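Local coordinates for protein glucosamine-6-phosphate deaminase (Thermotoga maritima, PDB 1J5X) that belongs to the SIS-domain family, with parallel beta sheets flanked by helices, at residues Ala104-Arg109 against Asp121-Arg126; Gly132-Ile135 against Leu141-Glu144. All coordinates share one frame; numbering follows the deposited sequence.

Interaction 1 (Ala104-Arg109 against Asp121-Arg126); sequences AFLFSR and DVLKKR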
# COMPACT_ATOMS: atom_id res chain seq x y z
N ALA A 104 -0.79 -16.36 -10.69
CA ALA A 104 -0.62 -15.85 -9.33
C ALA A 104 0.56 -14.90 -9.25
O ALA A 104 1.65 -15.24 -9.70
CB ALA A 104 -0.41 -17.00 -8.35
N PHE A 105 0.34 -13.72 -8.71
CA PHE A 105 1.43 -12.77 -8.52
C PHE A 105 1.85 -13.03 -7.06
O PHE A 105 1.04 -12.94 -6.13
CB PHE A 105 1.01 -11.30 -8.63
CG PHE A 105 0.72 -10.84 -10.05
CD1 PHE A 105 -0.44 -11.25 -10.74
CD2 PHE A 105 1.58 -9.93 -10.66
CE1 PHE A 105 -0.72 -10.73 -12.03
CE2 PHE A 105 1.30 -9.42 -11.93
CZ PHE A 105 0.16 -9.83 -12.60
N LEU A 106 3.13 -13.35 -6.87
CA LEU A 106 3.70 -13.62 -5.51
C LEU A 106 4.63 -12.42 -5.15
O LEU A 106 5.49 -12.05 -5.96
CB LEU A 106 4.53 -14.92 -5.57
CG LEU A 106 3.87 -16.31 -5.58
CD1 LEU A 106 3.47 -16.69 -4.20
CD2 LEU A 106 2.68 -16.33 -6.53
N PHE A 107 4.43 -11.80 -3.99
CA PHE A 107 5.20 -10.62 -3.60
C PHE A 107 6.11 -10.89 -2.40
O PHE A 107 5.66 -11.36 -1.37
CB PHE A 107 4.28 -9.49 -3.16
CG PHE A 107 3.31 -9.01 -4.22
CD1 PHE A 107 2.18 -9.76 -4.53
CD2 PHE A 107 3.56 -7.82 -4.92
CE1 PHE A 107 1.30 -9.32 -5.54
CE2 PHE A 107 2.68 -7.35 -5.95
CZ PHE A 107 1.54 -8.11 -6.26
N SER A 108 7.38 -10.55 -2.56
CA SER A 108 8.32 -10.66 -1.40
C SER A 108 9.45 -9.72 -1.83
O SER A 108 10.18 -10.03 -2.76
CB SER A 108 8.89 -12.09 -1.25
OG SER A 108 9.96 -12.02 -0.25
N ARG A 109 9.55 -8.60 -1.14
CA ARG A 109 10.56 -7.59 -1.46
C ARG A 109 11.96 -8.22 -1.47
O ARG A 109 12.68 -8.09 -2.45
CB ARG A 109 10.50 -6.49 -0.41
CG ARG A 109 11.57 -5.39 -0.60
CD ARG A 109 11.36 -4.26 0.38
NE ARG A 109 11.27 -4.70 1.78
CZ ARG A 109 11.59 -3.93 2.82
NH1 ARG A 109 12.03 -2.70 2.62
NH2 ARG A 109 11.41 -4.36 4.06
N ASP A 121 5.57 -22.77 -4.30
CA ASP A 121 5.62 -24.19 -4.57
C ASP A 121 4.22 -24.86 -4.64
O ASP A 121 3.89 -25.62 -5.55
CB ASP A 121 6.48 -24.85 -3.51
CG ASP A 121 7.08 -26.15 -4.01
OD1 ASP A 121 7.86 -26.10 -5.01
OD2 ASP A 121 6.73 -27.20 -3.42
N VAL A 122 3.39 -24.55 -3.67
CA VAL A 122 2.03 -25.07 -3.64
C VAL A 122 1.28 -24.63 -4.92
O VAL A 122 0.60 -25.44 -5.57
CB VAL A 122 1.27 -24.47 -2.39
CG1 VAL A 122 -0.26 -24.58 -2.57
CG2 VAL A 122 1.69 -25.20 -1.11
N LEU A 123 1.40 -23.37 -5.31
CA LEU A 123 0.64 -22.90 -6.48
C LEU A 123 1.14 -23.55 -7.75
O LEU A 123 0.34 -23.92 -8.63
CB LEU A 123 0.71 -21.37 -6.63
CG LEU A 123 -0.11 -20.71 -5.52
CD1 LEU A 123 0.32 -19.23 -5.30
CD2 LEU A 123 -1.62 -20.78 -5.94
N LYS A 124 2.45 -23.73 -7.84
CA LYS A 124 3.01 -24.34 -9.04
C LYS A 124 2.57 -25.79 -9.14
O LYS A 124 2.31 -26.27 -10.23
CB LYS A 124 4.55 -24.25 -9.03
CG LYS A 124 5.09 -22.88 -9.50
CD LYS A 124 6.58 -22.68 -9.18
CE LYS A 124 7.48 -23.41 -10.14
NZ LYS A 124 8.92 -23.37 -9.66
N LYS A 125 2.49 -26.47 -8.02
CA LYS A 125 2.05 -27.86 -8.01
C LYS A 125 0.55 -27.97 -8.27
O LYS A 125 0.07 -29.06 -8.57
CB LYS A 125 2.40 -28.54 -6.70
CG LYS A 125 3.90 -28.75 -6.52
CD LYS A 125 4.19 -29.31 -5.14
CE LYS A 125 5.69 -29.51 -4.87
NZ LYS A 125 5.83 -30.01 -3.45
N ARG A 126 -0.17 -26.86 -8.18
CA ARG A 126 -1.60 -26.83 -8.47
C ARG A 126 -1.91 -26.20 -9.84
O ARG A 126 -2.96 -25.63 -10.04
CB ARG A 126 -2.38 -26.05 -7.39
CG ARG A 126 -2.46 -26.74 -6.04
CD ARG A 126 -3.62 -26.14 -5.23
NE ARG A 126 -3.56 -26.45 -3.80
CZ ARG A 126 -4.51 -26.14 -2.91
NH1 ARG A 126 -5.62 -25.51 -3.28
NH2 ARG A 126 -4.35 -26.47 -1.63
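A small, buried hydrophobic contact joins strand 102-107 to the last turn of helix 114-125, inside a beta-alpha-beta unit of the SIS domain. One methyl group carries it: CD1 of Leu123 lies 3.8 Å from CB of Ala104 and 3.9 Å from CD2 of Leu106. Ala104 and Leu106 are two positions apart, so in the pleated strand both send their CB atoms to the helix-facing side, whereas Phe105 between them points to the other. Ala104, with a lone methyl, lets the helix come close, and its CA is 7.7 Å from that of Leu123. Leu106 fills more room and slides past Leu123 in the opposite direction. The CG of Leu123 stands beside its backbone N, anti to the carbonyl carbon (chi1 -71°), and the extended second torsion of 159° carries CD1 onward to the strand. Away from the strand, Lys125 NZ forms a salt bridge with Asp121 OD2 at 3.0 Å, one turn back. Phe105 stacks on Phe57 on the other face of the sheet. On the helix side, Leu106 also meets Val58 and Thr130, and Leu56 of strand 54-59 touches both Ala104 and Leu123, so the helix end packs over neighbouring strands.

Interaction 2 (Gly132-Ile135 against Leu141-Glu144); sequences GITI and LAKE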
# COMPACT_ATOMS: atom_id res chain seq x y z
N GLY A 132 6.98 -13.73 -10.04
CA GLY A 132 7.71 -13.37 -8.84
C GLY A 132 8.04 -11.91 -8.70
O GLY A 132 9.01 -11.43 -9.28
N ILE A 133 7.29 -11.18 -7.88
CA ILE A 133 7.59 -9.76 -7.73
C ILE A 133 8.57 -9.58 -6.57
O ILE A 133 8.22 -9.86 -5.43
CB ILE A 133 6.32 -8.99 -7.39
CG1 ILE A 133 5.28 -9.20 -8.51
CG2 ILE A 133 6.61 -7.49 -7.13
CD1 ILE A 133 5.62 -8.54 -9.84
N THR A 134 9.76 -9.02 -6.85
CA THR A 134 10.74 -8.84 -5.77
C THR A 134 11.72 -7.75 -6.22
O THR A 134 11.73 -7.37 -7.39
CB THR A 134 11.57 -10.18 -5.59
OG1 THR A 134 12.58 -10.00 -4.59
CG2 THR A 134 12.17 -10.57 -6.83
N ILE A 135 12.51 -7.20 -5.28
CA ILE A 135 13.50 -6.22 -5.73
C ILE A 135 14.89 -6.87 -5.73
O ILE A 135 15.87 -6.22 -6.05
CB ILE A 135 13.56 -4.91 -4.84
CG1 ILE A 135 14.03 -5.18 -3.42
CG2 ILE A 135 12.19 -4.28 -4.79
CD1 ILE A 135 14.08 -3.92 -2.61
N LEU A 141 12.82 -16.24 -4.76
CA LEU A 141 11.59 -15.97 -5.58
C LEU A 141 11.96 -15.63 -7.04
O LEU A 141 11.28 -16.04 -8.00
CB LEU A 141 10.77 -14.83 -4.93
CG LEU A 141 9.37 -14.59 -5.60
CD1 LEU A 141 8.59 -15.87 -5.49
CD2 LEU A 141 8.60 -13.44 -4.95
N ALA A 142 13.06 -14.89 -7.23
CA ALA A 142 13.48 -14.56 -8.58
C ALA A 142 13.85 -15.83 -9.33
O ALA A 142 13.58 -15.97 -10.53
CB ALA A 142 14.71 -13.57 -8.58
N LYS A 143 14.44 -16.77 -8.61
CA LYS A 143 14.88 -18.00 -9.24
C LYS A 143 13.86 -19.13 -9.29
O LYS A 143 13.97 -19.98 -10.16
CB LYS A 143 16.16 -18.50 -8.52
CG LYS A 143 17.37 -17.63 -8.75
CD LYS A 143 18.49 -17.87 -7.68
CE LYS A 143 19.86 -17.26 -8.17
NZ LYS A 143 20.88 -17.25 -7.05
N GLU A 144 12.84 -19.10 -8.41
CA GLU A 144 11.84 -20.20 -8.33
C GLU A 144 10.45 -19.92 -8.91
O GLU A 144 9.65 -20.85 -9.08
CB GLU A 144 11.72 -20.64 -6.88
CG GLU A 144 12.98 -21.45 -6.42
CD GLU A 144 13.11 -21.54 -4.91
OE1 GLU A 144 12.09 -21.76 -4.23
OE2 GLU A 144 14.27 -21.40 -4.37
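In the beta-alpha-beta unit made by strand 128-134, helix 140-144 and strand 147-150 of the SIS domain, Leu141 at the start of the short helix packs against the end of the first strand. Its CG stands anti to the backbone N and beside the carbonyl carbon (chi1 -172°), which lays the branched end over the strand backbone. There CG comes to 3.8 Å from CA of Gly132, the nearest pair of CA atoms across the contact being those of Gly132 and Leu141 at 5.7 Å. Glycine suits this spot: a CB would point at the helix and crowd Leu141 O, so the bare CA permits the close approach. Ile133, next along the strand, turns its side chain away from the helix and offers Leu141 its backbone. Thr134 faces the helix again, following the strand's alternation, and its methyl CG2 is 4.3 Å from CB of Ala142, whose small side chain fits beside the strand end. The hydroxyl OG1 of Thr134 has Arg109 O as its main partner, with Ser108 O also near enough to share its single proton, and it accepts from Glu136 N in the loop that follows. Val116 of helix 114-125 and Ser108 also touch Leu141. No hydrogen bond joins the two segments; their closest approach is from Leu141 CD2 to Ile133 O, 3.6 Å.

How the interactions relate
Along the chain the two contacts come in series, neither nested nor crossed. Interaction 1 closes the connection from strand 102-107 to helix 114-125; the chain then enters strand 128-134, and interaction 2 closes the shorter connection from that strand to helix 140-144. Strand 128-134 thus ends the unit that begins with strand 102-107 and opens the next, which runs on to strand 147-150. Because strands 102-107 and 128-134 are neighbours in one parallel sheet, the contacts touch directly: Leu106 O lies 2.8 Å from Ile133 N, a probable hydrogen bond between the strands. The helices are tied as well, Lys124 NZ reaching Glu144 O at 2.7 Å, probably as a hydrogen bond.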